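Side-chain contact in SusD superfamily protein (Bacteroides fragilis, PDB 3L22), which probably binds sugars at the bacterial outer membrane, as a SusD-family protein, and carries zinc ions in the crystal: residues V64-T69 and A268-D273. Sequence-based numbering, arbitrary orientation.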
loop_
_atom_site.group_PDB
_atom_site.type_symbol
_atom_site.label_atom_id
_atom_site.label_comp_id
_atom_site.label_asym_id
_atom_site.label_seq_id
_atom_site.Cartn_x
_atom_site.Cartn_y
_atom_site.Cartn_z
ATOM N N VAL A 64 10.008 12.455 14.985
ATOM C CA VAL A 64 9.215 11.358 15.568
ATOM C C VAL A 64 7.921 11.128 14.790
ATOM O O VAL A 64 7.447 10.000 14.711
ATOM C CB VAL A 64 8.922 11.581 17.108
ATOM C CG1 VAL A 64 8.075 10.436 17.695
ATOM C CG2 VAL A 64 10.255 11.764 17.933
ATOM N N THR A 65 7.359 12.170 14.166
ATOM C CA THR A 65 6.123 12.000 13.395
ATOM C C THR A 65 6.329 12.226 11.879
ATOM O O THR A 65 5.563 12.916 11.236
ATOM C CB THR A 65 4.987 12.847 13.981
ATOM O OG1 THR A 65 5.384 14.213 14.008
ATOM C CG2 THR A 65 4.642 12.375 15.408
ATOM N N LEU A 66 7.360 11.589 11.328
ATOM C CA LEU A 66 7.546 11.377 9.863
ATOM C C LEU A 66 7.959 12.647 9.067
ATOM O O LEU A 66 7.929 12.661 7.838
ATOM C CB LEU A 66 6.316 10.673 9.232
ATOM C CG LEU A 66 5.980 9.253 9.744
ATOM C CD1 LEU A 66 4.725 8.659 9.077
ATOM C CD2 LEU A 66 7.192 8.270 9.531
ATOM N N PHE A 67 8.388 13.698 9.762
ATOM C CA PHE A 67 8.772 14.909 9.069
ATOM C C PHE A 67 9.874 14.693 8.049
ATOM O O PHE A 67 9.815 15.269 6.970
ATOM C CB PHE A 67 9.211 15.968 10.079
ATOM C CG PHE A 67 9.249 17.351 9.549
ATOM C CD1 PHE A 67 8.105 17.945 9.024
ATOM C CD2 PHE A 67 10.417 18.106 9.649
ATOM C CE1 PHE A 67 8.131 19.280 8.570
ATOM C CE2 PHE A 67 10.456 19.436 9.207
ATOM C CZ PHE A 67 9.309 20.021 8.658
ATOM N N ASN A 68 10.870 13.882 8.386
ATOM C CA ASN A 68 11.943 13.579 7.435
ATOM C C ASN A 68 11.476 12.767 6.218
ATOM O O ASN A 68 12.048 12.906 5.133
ATOM C CB ASN A 68 13.126 12.861 8.096
ATOM C CG ASN A 68 14.232 13.809 8.531
ATOM O OD1 ASN A 68 14.253 14.992 8.176
ATOM N ND2 ASN A 68 15.179 13.281 9.303
ATOM N N THR A 69 10.445 11.947 6.383
ATOM C CA THR A 69 9.876 11.253 5.238
ATOM C C THR A 69 9.232 12.244 4.299
ATOM O O THR A 69 9.480 12.198 3.089
ATOM C CB THR A 69 8.863 10.187 5.645
ATOM O OG1 THR A 69 9.543 9.197 6.404
ATOM C CG2 THR A 69 8.208 9.551 4.382
ATOM N N ALA A 268 -5.284 7.659 12.591
ATOM C CA ALA A 268 -6.113 8.724 13.138
ATOM C C ALA A 268 -5.325 9.752 13.922
ATOM O O ALA A 268 -5.630 10.948 13.879
ATOM C CB ALA A 268 -7.299 8.140 14.002
ATOM N N GLU A 269 -4.280 9.298 14.599
ATOM C CA GLU A 269 -3.445 10.206 15.364
ATOM C C GLU A 269 -2.671 11.193 14.476
ATOM O O GLU A 269 -2.322 12.280 14.938
ATOM C CB GLU A 269 -2.480 9.426 16.249
ATOM C CG GLU A 269 -3.179 8.855 17.461
ATOM C CD GLU A 269 -2.285 7.929 18.224
ATOM O OE1 GLU A 269 -1.973 6.827 17.714
ATOM O OE2 GLU A 269 -1.836 8.352 19.299
ATOM N N TYR A 270 -2.463 10.838 13.215
ATOM C CA TYR A 270 -1.746 11.708 12.273
ATOM C C TYR A 270 -2.627 12.767 11.593
ATOM O O TYR A 270 -2.106 13.760 11.087
ATOM C CB TYR A 270 -0.971 10.829 11.242
ATOM C CG TYR A 270 0.372 10.427 11.757
ATOM C CD1 TYR A 270 0.479 9.586 12.840
ATOM C CD2 TYR A 270 1.540 10.888 11.182
ATOM C CE1 TYR A 270 1.692 9.216 13.343
ATOM C CE2 TYR A 270 2.776 10.508 11.686
ATOM C CZ TYR A 270 2.822 9.669 12.759
ATOM O OH TYR A 270 3.992 9.289 13.297
ATOM N N TYR A 271 -3.949 12.559 11.587
ATOM C CA TYR A 271 -4.888 13.406 10.858
ATOM C C TYR A 271 -5.885 14.172 11.733
ATOM O O TYR A 271 -6.336 15.234 11.324
ATOM C CB TYR A 271 -5.706 12.562 9.865
ATOM C CG TYR A 271 -4.866 11.981 8.734
ATOM C CD1 TYR A 271 -4.386 12.793 7.730
ATOM C CD2 TYR A 271 -4.604 10.615 8.657
ATOM C CE1 TYR A 271 -3.639 12.287 6.694
ATOM C CE2 TYR A 271 -3.853 10.076 7.614
ATOM C CZ TYR A 271 -3.353 10.932 6.650
ATOM O OH TYR A 271 -2.598 10.441 5.631
ATOM N N TYR A 272 -6.207 13.670 12.922
ATOM C CA TYR A 272 -7.384 14.137 13.636
ATOM C C TYR A 272 -7.333 15.538 14.195
ATOM O O TYR A 272 -8.385 16.090 14.436
ATOM C CB TYR A 272 -7.795 13.197 14.797
ATOM C CG TYR A 272 -7.114 13.412 16.122
ATOM C CD1 TYR A 272 -5.747 13.251 16.246
ATOM C CD2 TYR A 272 -7.848 13.782 17.288
ATOM C CE1 TYR A 272 -5.103 13.432 17.446
ATOM C CE2 TYR A 272 -7.188 13.978 18.533
ATOM C CZ TYR A 272 -5.811 13.781 18.579
ATOM O OH TYR A 272 -5.056 13.911 19.714
ATOM N N ASP A 273 -6.159 16.084 14.480
ATOM C CA ASP A 273 -6.102 17.368 15.180
ATOM C C ASP A 273 -5.411 18.504 14.433
ATOM O O ASP A 273 -5.243 19.574 14.988
ATOM C CB ASP A 273 -5.508 17.184 16.590
ATOM C CG ASP A 273 -4.043 16.866 16.586
ATOM O OD1 ASP A 273 -3.412 16.765 15.491
ATOM O OD2 ASP A 273 -3.508 16.754 17.721
#
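Tyr270 reaches across from the short, weakly bonded helix 267-271 and lays the hydroxyl end of its ring against the turn at Thr65 and Leu66; nearly the whole contact hangs on this side chain. The tight part lies round the phenol oxygen: Tyr270 OH sits 3.4 Å from Thr65 CA, with Thr65 CB 3.8 Å from the same OH. On the ring's CE2 side, Leu66 CD1 comes within 3.7 Å of Tyr270 CE2, the leucine running at about a right angle to the tyrosine. Leu66 CB already points toward Tyr270, and CG stands anti to the carbonyl carbon, beside the backbone N (chi1 -62°). No hydrogen bond joins the two segments: Tyr270 OH finds its own outside them, Thr65 OG1 hydrogen-bonds Ser60 OG, and Thr65 O accepts from Asn58 ND2. On the loose side, the exposed Val64 side chain stands off, CG1 6.1 Å from Tyr270 OH, though Val64 O comes to 3.8 Å from that OH and accepts a hydrogen bond from Lys44 NZ. Leu66 is the N-cap of helix 67-70; both it and Tyr270 pack on Leu47 of helix 44-52, while backbone hydrogen bonds and side-chain packing tie Tyr270 to Met277 on strand 277-279, antiparallel partner of strand 56-58.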